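Local coordinates for protein L-glyceraldehyde 3-phosphate reductase (Clostridium beijerinckii, PDB 6HG6) that is an NADPH-dependent aldo-keto reductase with a TIM barrel that probably reduces aldehydes, furfural and methylglyoxal likely among them, at residues N64-V69 against S95-Y100; G108-R113 against R139-T144; Y115-L120 against M150-T155. One frame throughout, in Å; residues are numbered along the deposited sequence.

Contact 1 of 3, residues N64-V69 against S95-Y100. With NDP (NADPH dihydro-nicotinamide-adenine-dinucleotide phosphate), chain B; EDO (1,2-ethanediol), chain F.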
loop_
_atom_site.group_PDB
_atom_site.type_symbol
_atom_site.label_atom_id
_atom_site.label_comp_id
_atom_site.label_asym_id
_atom_site.label_seq_id
_atom_site.Cartn_x
_atom_site.Cartn_y
_atom_site.Cartn_z
ATOM N N ASN A 64 -4.573 10.684 4.699
ATOM C CA ASN A 64 -4.710 12.002 5.340
ATOM C C ASN A 64 -3.789 12.094 6.561
ATOM O O ASN A 64 -3.108 13.132 6.720
ATOM C CB ASN A 64 -6.169 12.342 5.656
ATOM C CG ASN A 64 -6.936 11.368 6.524
ATOM O OD1 ASN A 64 -6.394 10.359 7.013
ATOM N ND2 ASN A 64 -8.207 11.707 6.729
ATOM N N ASN A 65 -3.780 11.078 7.409
ATOM C CA ASN A 65 -3.185 11.169 8.753
ATOM C C ASN A 65 -1.731 10.702 8.794
ATOM O O ASN A 65 -1.176 10.715 9.917
ATOM C CB ASN A 65 -4.059 10.493 9.806
ATOM C CG ASN A 65 -4.101 8.991 9.717
ATOM O OD1 ASN A 65 -3.437 8.388 8.874
ATOM N ND2 ASN A 65 -4.906 8.388 10.578
ATOM N N TYR A 66 -1.092 10.434 7.651
ATOM C CA TYR A 66 0.342 10.060 7.656
ATOM C C TYR A 66 1.208 11.233 8.077
ATOM O O TYR A 66 0.967 12.406 7.658
ATOM C CB TYR A 66 0.806 9.539 6.302
ATOM C CG TYR A 66 0.211 8.225 5.895
ATOM C CD1 TYR A 66 -0.560 7.470 6.763
ATOM C CD2 TYR A 66 0.600 7.626 4.710
ATOM C CE1 TYR A 66 -1.023 6.207 6.421
ATOM C CE2 TYR A 66 0.105 6.384 4.334
ATOM C CZ TYR A 66 -0.717 5.665 5.189
ATOM O OH TYR A 66 -1.248 4.433 4.833
ATOM N N GLY A 67 2.199 10.926 8.908
ATOM C CA GLY A 67 3.174 11.879 9.458
ATOM C C GLY A 67 4.144 11.106 10.351
ATOM O O GLY A 67 4.806 10.191 9.884
ATOM N N PRO A 68 4.201 11.368 11.664
ATOM C CA PRO A 68 3.391 12.378 12.291
ATOM C C PRO A 68 3.755 13.807 11.952
ATOM O O PRO A 68 4.915 14.119 11.744
ATOM C CB PRO A 68 3.554 12.170 13.810
ATOM C CG PRO A 68 4.919 11.567 13.895
ATOM C CD PRO A 68 5.005 10.673 12.669
ATOM N N VAL A 69 2.721 14.318 12.603
ATOM C CA VAL A 69 1.664 15.304 12.571
ATOM C C VAL A 69 0.818 14.843 11.395
ATOM O O VAL A 69 1.310 14.692 10.282
ATOM C CB VAL A 69 2.124 16.737 12.690
ATOM C CG1 VAL A 69 1.307 17.658 11.883
ATOM C CG2 VAL A 69 2.285 17.050 14.163
ATOM N N SER A 95 -2.394 7.977 -4.203
ATOM C CA SER A 95 -3.608 7.665 -3.431
ATOM C C SER A 95 -3.677 8.555 -2.186
ATOM O O SER A 95 -2.641 9.030 -1.675
ATOM C CB SER A 95 -3.637 6.236 -3.010
ATOM O OG SER A 95 -2.513 5.987 -2.154
ATOM N N THR A 96 -4.878 8.687 -1.658
ATOM C CA THR A 96 -5.026 9.111 -0.252
ATOM C C THR A 96 -6.269 8.401 0.299
ATOM O O THR A 96 -6.915 7.613 -0.436
ATOM C CB THR A 96 -5.029 10.628 -0.064
ATOM O OG1 THR A 96 -4.813 10.799 1.346
ATOM C CG2 THR A 96 -6.314 11.267 -0.540
ATOM N N LYS A 97 -6.549 8.622 1.565
ATOM C CA LYS A 97 -7.572 7.881 2.304
ATOM C C LYS A 97 -8.140 8.778 3.395
ATOM O O LYS A 97 -7.477 9.722 3.822
ATOM C CB LYS A 97 -6.969 6.629 2.971
ATOM C CG LYS A 97 -5.886 5.920 2.172
ATOM C CD LYS A 97 -5.507 4.571 2.798
ATOM C CE LYS A 97 -4.405 3.843 2.071
ATOM N NZ LYS A 97 -3.105 4.492 2.356
ATOM N N ALA A 98 -9.334 8.412 3.820
ATOM C CA ALA A 98 -10.016 8.975 4.993
ATOM C C ALA A 98 -10.754 7.824 5.672
ATOM O O ALA A 98 -11.350 6.949 4.961
ATOM C CB ALA A 98 -10.963 10.060 4.549
ATOM N N GLY A 99 -10.707 7.779 6.991
ATOM C CA GLY A 99 -11.450 6.756 7.750
ATOM C C GLY A 99 -10.899 6.484 9.130
ATOM O O GLY A 99 -11.655 5.958 9.984
ATOM N N TYR A 100 -9.633 6.834 9.369
ATOM C CA TYR A 100 -9.003 6.837 10.700
ATOM C C TYR A 100 -9.027 8.268 11.234
ATOM O O TYR A 100 -9.545 9.180 10.562
ATOM C CB TYR A 100 -7.581 6.242 10.694
ATOM C CG TYR A 100 -7.547 4.727 10.728
ATOM C CD1 TYR A 100 -7.825 4.032 11.889
ATOM C CD2 TYR A 100 -7.254 3.986 9.593
ATOM C CE1 TYR A 100 -7.743 2.644 11.957
ATOM C CE2 TYR A 100 -7.200 2.596 9.625
ATOM C CZ TYR A 100 -7.479 1.932 10.800
ATOM O OH TYR A 100 -7.430 0.569 10.835
HETATM P PA NDP B . 7.150 -2.597 5.444
HETATM O O1A NDP B . 6.531 -3.749 6.163
HETATM O O2A NDP B . 7.706 -2.667 4.058
HETATM O O5B NDP B . 8.222 -1.876 6.403
HETATM C C5B NDP B . 8.968 -0.734 5.905
HETATM C C4B NDP B . 10.159 -0.489 6.792
HETATM O O4B NDP B . 10.941 -1.711 6.844
HETATM C C3B NDP B . 11.146 0.599 6.344
HETATM O O3B NDP B . 10.809 1.901 6.815
HETATM C C2B NDP B . 12.440 0.097 6.970
HETATM O O2B NDP B . 12.401 0.444 8.351
HETATM C C1B NDP B . 12.315 -1.413 6.805
HETATM N N9A NDP B . 12.834 -1.960 5.557
HETATM C C8A NDP B . 12.349 -1.754 4.289
HETATM N N7A NDP B . 12.992 -2.429 3.368
HETATM C C5A NDP B . 13.963 -3.128 4.072
HETATM C C6A NDP B . 14.967 -4.027 3.663
HETATM N N6A NDP B . 15.163 -4.388 2.397
HETATM N N1A NDP B . 15.766 -4.557 4.625
HETATM C C2A NDP B . 15.561 -4.191 5.899
HETATM N N3A NDP B . 14.646 -3.362 6.398
HETATM C C4A NDP B . 13.867 -2.857 5.424
HETATM O O3 NDP B . 6.014 -1.454 5.306
HETATM P PN NDP B . 5.288 -0.441 6.311
HETATM O O1N NDP B . 6.174 0.752 6.448
HETATM O O2N NDP B . 4.788 -1.143 7.532
HETATM O O5D NDP B . 4.007 -0.039 5.416
HETATM C C5D NDP B . 4.237 0.289 4.021
HETATM C C4D NDP B . 3.130 1.195 3.537
HETATM O O4D NDP B . 1.870 0.510 3.656
HETATM C C3D NDP B . 2.900 2.478 4.332
HETATM O O3D NDP B . 3.871 3.458 3.994
HETATM C C2D NDP B . 1.475 2.820 3.878
HETATM O O2D NDP B . 1.500 3.423 2.611
HETATM C C1D NDP B . 0.815 1.446 3.812
HETATM N N1N NDP B . 0.057 1.123 5.048
HETATM C C2N NDP B . -1.315 1.069 5.010
HETATM C C3N NDP B . -2.082 1.050 6.143
HETATM C C7N NDP B . -3.582 0.998 6.011
HETATM O O7N NDP B . -4.127 1.088 4.895
HETATM N N7N NDP B . -4.280 0.882 7.140
HETATM C C4N NDP B . -1.364 1.079 7.464
HETATM C C5N NDP B . 0.105 0.930 7.388
HETATM C C6N NDP B . 0.729 0.880 6.232
HETATM P P2B NDP B . 13.812 0.756 9.076
HETATM O O1X NDP B . 14.867 1.282 8.124
HETATM O O2X NDP B . 13.457 1.776 10.146
HETATM O O3X NDP B . 14.177 -0.603 9.655
HETATM C C1 EDO F . 7.895 10.800 10.220
HETATM O O1 EDO F . 8.988 11.451 9.696
HETATM C C2 EDO F . 8.141 9.384 10.503
HETATM O O2 EDO F . 6.945 8.662 10.385
HETATM O O HOH W 1 -7.704 8.112 7.631
#
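N64 and K97 join the loop after strand 59-61 to the end of the neighbouring strand 93-98, at the mouth of the TIM barrel that receives NADPH. Across this junction N64 N donates to K97 O at 3.2 Å. The carboxamide of N64 folds back over the same carbonyl, because its CG sits between the backbone N and the carbonyl carbon (chi1 57°); N64 CG is 3.2 Å from K97 O. Each end of this amide then has its own partners: ND2 passes A98 CB at 3.9 Å and bonds to S119 and Y115 of helix 113-127, while OD1 accepts from a water (2.7 Å) that in turn takes the N-H of Y100 (2.9 Å).

Y100 meets the loop through its CB, 3.4 Å from N65 ND2, and the N65 amide is turned 28° from the tyrosine ring. N65 ND2 finds its stronger partner in K101 O.

K97 runs out extended and bends only at its last torsion (chi4 75°), which brings NZ to the hydroxyl of Y66 as a donor, at 3.1 Å. D61 forms a salt bridge with the same NZ, and L62 O accepts from it. With H138 beside K97, these residues match the Asp-Tyr-Lys-His tetrad of aldo-keto reductases. Y66 OH also packs against the nicotinamide ribose, 3.3 Å from C2D of NADPH.

Contact 2 of 3, residues G108-R113 against R139-T144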
loop_
_atom_site.group_PDB
_atom_site.type_symbol
_atom_site.label_atom_id
_atom_site.label_comp_id
_atom_site.label_asym_id
_atom_site.label_seq_id
_atom_site.Cartn_x
_atom_site.Cartn_y
_atom_site.Cartn_z
ATOM N N GLY A 108 -14.069 14.145 12.303
ATOM C CA GLY A 108 -12.651 13.990 11.931
ATOM C C GLY A 108 -12.141 12.562 12.016
ATOM O O GLY A 108 -10.918 12.384 12.035
ATOM N N ASP A 109 -13.047 11.585 11.951
ATOM C CA ASP A 109 -12.741 10.145 12.023
ATOM C C ASP A 109 -13.942 9.383 11.452
ATOM O O ASP A 109 -15.030 9.981 11.331
ATOM C CB ASP A 109 -12.507 9.770 13.479
ATOM C CG ASP A 109 -11.768 8.486 13.761
ATOM O OD1 ASP A 109 -11.582 7.691 12.819
ATOM O OD2 ASP A 109 -11.391 8.289 14.971
ATOM N N PHE A 110 -13.761 8.102 11.183
ATOM C CA PHE A 110 -14.846 7.128 10.877
ATOM C C PHE A 110 -15.687 7.277 9.579
ATOM O O PHE A 110 -16.878 7.096 9.494
ATOM C CB PHE A 110 -15.883 7.118 11.995
ATOM C CG PHE A 110 -15.318 6.634 13.310
ATOM C CD1 PHE A 110 -14.887 5.329 13.426
ATOM C CD2 PHE A 110 -15.163 7.491 14.388
ATOM C CE1 PHE A 110 -14.349 4.851 14.620
ATOM C CE2 PHE A 110 -14.623 7.019 15.587
ATOM C CZ PHE A 110 -14.202 5.712 15.683
ATOM N N GLY A 111 -15.367 7.453 8.394
ATOM C CA GLY A 111 -16.708 6.977 7.724
ATOM C C GLY A 111 -17.947 7.868 7.304
ATOM O O GLY A 111 -18.708 7.502 6.313
ATOM N N SER A 112 -18.334 8.951 7.979
ATOM C CA SER A 112 -19.429 9.821 7.477
ATOM C C SER A 112 -19.062 10.478 6.146
ATOM O O SER A 112 -17.881 10.715 5.884
ATOM C CB SER A 112 -19.785 10.906 8.476
ATOM O OG SER A 112 -18.711 11.847 8.626
ATOM N N ARG A 113 -20.075 10.835 5.342
ATOM C CA ARG A 113 -19.901 11.637 4.116
ATOM C C ARG A 113 -19.214 12.966 4.490
ATOM O O ARG A 113 -18.291 13.369 3.797
ATOM C CB ARG A 113 -21.277 11.869 3.477
ATOM C CG ARG A 113 -21.264 12.785 2.265
ATOM C CD ARG A 113 -22.699 12.897 1.807
ATOM N NE ARG A 113 -22.766 13.648 0.581
ATOM C CZ ARG A 113 -22.482 13.172 -0.626
ATOM N NH1 ARG A 113 -22.161 11.898 -0.772
ATOM N NH2 ARG A 113 -22.570 13.994 -1.675
ATOM N N ARG A 139 -10.845 2.346 6.546
ATOM C CA ARG A 139 -11.203 1.180 7.374
ATOM C C ARG A 139 -12.725 1.070 7.416
ATOM O O ARG A 139 -13.430 2.065 7.120
ATOM C CB ARG A 139 -10.668 1.306 8.803
ATOM C CG ARG A 139 -11.095 2.594 9.512
ATOM C CD ARG A 139 -11.273 2.442 10.992
ATOM N NE ARG A 139 -11.322 3.716 11.725
ATOM C CZ ARG A 139 -11.159 3.824 13.026
ATOM N NH1 ARG A 139 -10.988 2.751 13.781
ATOM N NH2 ARG A 139 -11.192 5.009 13.609
ATOM N N MET A 140 -13.216 -0.078 7.835
ATOM C CA MET A 140 -14.667 -0.260 7.979
ATOM C C MET A 140 -15.199 0.609 9.136
ATOM O O MET A 140 -14.532 0.766 10.165
ATOM C CB MET A 140 -14.997 -1.729 8.227
ATOM C CG MET A 140 -14.567 -2.633 7.088
ATOM S SD MET A 140 -15.089 -4.334 7.299
ATOM C CE MET A 140 -14.001 -4.941 8.588
ATOM N N ASP A 141 -16.395 1.149 8.965
ATOM C CA ASP A 141 -17.124 1.829 10.046
ATOM C C ASP A 141 -18.471 1.148 10.180
ATOM O O ASP A 141 -19.425 1.518 9.496
ATOM C CB ASP A 141 -17.323 3.313 9.754
ATOM C CG ASP A 141 -18.024 4.000 10.913
ATOM O OD1 ASP A 141 -18.279 3.321 11.936
ATOM O OD2 ASP A 141 -18.320 5.211 10.764
ATOM N N PRO A 142 -18.620 0.171 11.076
ATOM C CA PRO A 142 -19.901 -0.508 11.206
ATOM C C PRO A 142 -20.985 0.396 11.798
ATOM O O PRO A 142 -22.119 -0.008 11.765
ATOM C CB PRO A 142 -19.573 -1.719 12.100
ATOM C CG PRO A 142 -18.338 -1.265 12.891
ATOM C CD PRO A 142 -17.559 -0.405 11.928
ATOM N N ASP A 143 -20.638 1.589 12.288
ATOM C CA ASP A 143 -21.618 2.534 12.887
ATOM C C ASP A 143 -22.140 3.540 11.848
ATOM O O ASP A 143 -22.987 4.353 12.212
ATOM C CB ASP A 143 -21.026 3.180 14.139
ATOM C CG ASP A 143 -20.751 2.131 15.220
ATOM O OD1 ASP A 143 -21.693 1.371 15.587
ATOM O OD2 ASP A 143 -19.578 1.976 15.598
ATOM N N THR A 144 -21.590 3.562 10.637
ATOM C CA THR A 144 -22.116 4.388 9.508
ATOM C C THR A 144 -22.646 3.409 8.472
ATOM O O THR A 144 -21.959 2.439 8.147
ATOM C CB THR A 144 -21.041 5.249 8.851
ATOM O OG1 THR A 144 -20.515 6.156 9.820
ATOM C CG2 THR A 144 -21.539 6.054 7.663
HETATM O O HOH W 2 -10.469 6.265 16.208
#
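D109 and R139 form the ionic part of a surface contact between two beta-to-alpha loops of the TIM barrel, those that follow strands 93-98 and 132-137. R139 NH2 donates to D109 OD1 at 2.8 Å in a salt bridge. The carboxylate oxygen lies almost exactly in the guanidinium plane and is approached on its syn side. One N-H, from NH2, makes the bridge, since NE of the same arginine is taken by G99 O, a bond that also limits how the guanidinium can turn. A water doubles the link, giving a hydrogen to D109 OD2 and accepting one from R139 NH2 at 3.0 Å.

The flat-group contact is made by F110. Its ring runs nearly parallel to the guanidinium, the planes 16° apart, and F110 CE1 sits over one face of R139 near the rim, 3.3 Å from NH2.

Polar packing around D141 completes the contact. With CG anti to the backbone N (chi1 -178°), the carboxylate is carried to the backbone of F110, and D141 OD2 comes to 2.7 Å from F110 O. T144 OG1 donates to OD2 at 2.6 Å, and D143 N donates to D141 OD1, an Asx turn laid over the type I turn from D141 to T144. G111 has no side chain on the face turned to D141 and T144, so its backbone can pass close by them. S149 of helix 146-158 donates to G111 O, and the methyl of T144 rests on that same oxygen, with CG2 3.5 Å from G111 O.

Contact 3 of 3, residues Y115-L120 against M150-T155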
loop_
_atom_site.group_PDB
_atom_site.type_symbol
_atom_site.label_atom_id
_atom_site.label_comp_id
_atom_site.label_asym_id
_atom_site.label_seq_id
_atom_site.Cartn_x
_atom_site.Cartn_y
_atom_site.Cartn_z
ATOM N N TYR A 115 -17.015 13.720 6.918
ATOM C CA TYR A 115 -15.568 13.538 7.141
ATOM C C TYR A 115 -14.882 13.187 5.828
ATOM O O TYR A 115 -13.828 13.739 5.503
ATOM C CB TYR A 115 -15.359 12.497 8.235
ATOM C CG TYR A 115 -13.948 11.996 8.315
ATOM C CD1 TYR A 115 -12.870 12.855 8.351
ATOM C CD2 TYR A 115 -13.704 10.634 8.376
ATOM C CE1 TYR A 115 -11.573 12.363 8.435
ATOM C CE2 TYR A 115 -12.422 10.135 8.480
ATOM C CZ TYR A 115 -11.351 11.008 8.505
ATOM O OH TYR A 115 -10.076 10.495 8.541
ATOM N N ILE A 116 -15.425 12.204 5.117
ATOM C CA ILE A 116 -14.745 11.662 3.921
ATOM C C ILE A 116 -14.556 12.800 2.925
ATOM O O ILE A 116 -13.452 12.991 2.430
ATOM C CB ILE A 116 -15.490 10.435 3.373
ATOM C CG1 ILE A 116 -15.377 9.254 4.333
ATOM C CG2 ILE A 116 -15.021 10.146 1.970
ATOM C CD1 ILE A 116 -16.247 8.066 3.931
ATOM N N LEU A 117 -15.607 13.561 2.614
ATOM C CA LEU A 117 -15.480 14.603 1.589
ATOM C C LEU A 117 -14.679 15.790 2.110
ATOM O O LEU A 117 -13.927 16.340 1.318
ATOM C CB LEU A 117 -16.863 14.971 1.061
ATOM C CG LEU A 117 -17.607 13.829 0.354
ATOM C CD1 LEU A 117 -18.952 14.343 -0.124
ATOM C CD2 LEU A 117 -16.790 13.349 -0.802
ATOM N N ALA A 118 -14.889 16.246 3.330
ATOM C CA ALA A 118 -14.072 17.349 3.896
ATOM C C ALA A 118 -12.599 16.945 3.891
ATOM O O ALA A 118 -11.744 17.757 3.533
ATOM C CB ALA A 118 -14.548 17.729 5.281
ATOM N N SER A 119 -12.296 15.711 4.248
ATOM C CA SER A 119 -10.903 15.219 4.279
ATOM C C SER A 119 -10.303 15.213 2.883
ATOM O O SER A 119 -9.181 15.662 2.703
ATOM C CB SER A 119 -10.821 13.840 4.847
ATOM O OG SER A 119 -9.440 13.515 4.927
ATOM N N LEU A 120 -11.031 14.737 1.883
ATOM C CA LEU A 120 -10.487 14.718 0.511
ATOM C C LEU A 120 -10.115 16.127 0.074
ATOM O O LEU A 120 -9.105 16.284 -0.520
ATOM C CB LEU A 120 -11.484 14.101 -0.452
ATOM C CG LEU A 120 -11.039 14.073 -1.906
ATOM C CD1 LEU A 120 -9.761 13.313 -2.137
ATOM C CD2 LEU A 120 -12.176 13.521 -2.746
ATOM N N MET A 150 -19.750 4.610 0.938
ATOM C CA MET A 150 -19.497 4.276 -0.482
ATOM C C MET A 150 -20.032 5.409 -1.379
ATOM O O MET A 150 -19.345 5.767 -2.350
ATOM C CB MET A 150 -20.121 2.924 -0.850
ATOM C CG MET A 150 -19.462 1.724 -0.127
ATOM S SD MET A 150 -17.653 1.620 -0.282
ATOM C CE MET A 150 -17.086 2.453 1.205
ATOM N N MET A 151 -21.158 6.004 -1.042
ATOM C CA MET A 151 -21.684 7.154 -1.835
ATOM C C MET A 151 -20.717 8.335 -1.727
ATOM O O MET A 151 -20.626 9.115 -2.683
ATOM C CB MET A 151 -23.101 7.533 -1.395
ATOM C CG MET A 151 -24.121 6.558 -1.905
ATOM S SD MET A 151 -25.831 7.003 -1.456
ATOM C CE MET A 151 -25.870 8.546 -2.369
ATOM N N ALA A 152 -20.001 8.477 -0.609
ATOM C CA ALA A 152 -18.979 9.525 -0.447
ATOM C C ALA A 152 -17.834 9.258 -1.426
ATOM O O ALA A 152 -17.384 10.206 -2.084
ATOM C CB ALA A 152 -18.510 9.599 1.004
ATOM N N LEU A 153 -17.360 8.007 -1.551
ATOM C CA LEU A 153 -16.297 7.692 -2.539
ATOM C C LEU A 153 -16.837 8.008 -3.940
ATOM O O LEU A 153 -16.111 8.563 -4.798
ATOM C CB LEU A 153 -15.893 6.229 -2.429
ATOM C CG LEU A 153 -15.279 5.780 -1.110
ATOM C CD1 LEU A 153 -14.758 4.365 -1.218
ATOM C CD2 LEU A 153 -14.157 6.694 -0.719
ATOM N N ASP A 154 -18.081 7.639 -4.200
ATOM C CA ASP A 154 -18.702 7.887 -5.516
ATOM C C ASP A 154 -18.747 9.405 -5.801
ATOM O O ASP A 154 -18.420 9.831 -6.912
ATOM C CB ASP A 154 -20.081 7.273 -5.592
ATOM C CG ASP A 154 -20.780 7.556 -6.918
ATOM O OD1 ASP A 154 -20.213 7.128 -7.975
ATOM O OD2 ASP A 154 -21.849 8.227 -6.889
ATOM N N THR A 155 -19.119 10.214 -4.820
ATOM C CA THR A 155 -19.138 11.672 -4.982
ATOM C C THR A 155 -17.721 12.156 -5.322
ATOM O O THR A 155 -17.598 12.992 -6.216
ATOM C CB THR A 155 -19.683 12.352 -3.733
ATOM O OG1 THR A 155 -21.053 11.943 -3.616
ATOM C CG2 THR A 155 -19.531 13.846 -3.815
#
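I116 and A152 are the point where helices 113-127 and 146-158, two successive outer helices of the TIM barrel, come together. The axes of the two short segments approach to 9.5 Å and are inclined at 31° with the same N-to-C sense, as expected for helices of consecutive beta-alpha units.

Apolar packing carries the contact. I116 CG2 presses on the methyl of A152, with 3.7 Å between CG2 and CB, and I116 CD1 reaches the same methyl at 4.0 Å, so the small alanine is met by both branches of the isoleucine. I116 CG2 also comes to 4.5 Å from L153 CD2, the inner fringe of the contact. One residue on, L117 stretches straight across, its CD1 anti to CA (chi2 -180°), and its two methyls divide the work. CD1 lies 3.8 Å from T155 CG2, the two side chains meeting at about a right angle.

The other methyl of L117 touches backbone: CD2 rests 3.4 Å from A152 O.

Between the two segments there is no hydrogen bond. T155 has its CG2 anti to the backbone N and its hydroxyl beside that N (chi1 -65°); the methyl is thereby left for L117 while OG1 bends back to donate to M151 O at 3.0 Å. T155 N reaches that carbonyl too, from the other face of its plane. R113 NH1, just before the first segment, bonds to T155 OG1 and so links the two helices.

Inward of this seam lies strand 132-137, whose F135 is touched by I116, L120 and L153 together, so the strand linking the two helices backs their interface. M150 takes no part in the seam and packs on H137 of that strand and on A178, I181 and L182 of helix 172-184, the next helix round the barrel.

Overall arrangement
The three contacts follow the barrel outward from the cofactor. Contact 1 touches NADPH itself; at the nearest atoms, the side chain of R139 in contact 2 is about 7 Å from the bound NADPH, and the side chain of L153 in contact 3 is about 13 Å from the bound NADPH. Contacts 1 and 2, with centres about 14 Å apart, meet at G99 O, which besides R139 probably accepts from F110 N (3.2 Å). Contact 1 lies against helix 113-127 of contact 3, with A98 CB 3.8 Å from S119 OG; their centres are also about 14 Å apart. The centres of contacts 2 and 3 are about 11 Å apart, and the loops paired in contact 2 lead into the helices paired in contact 3.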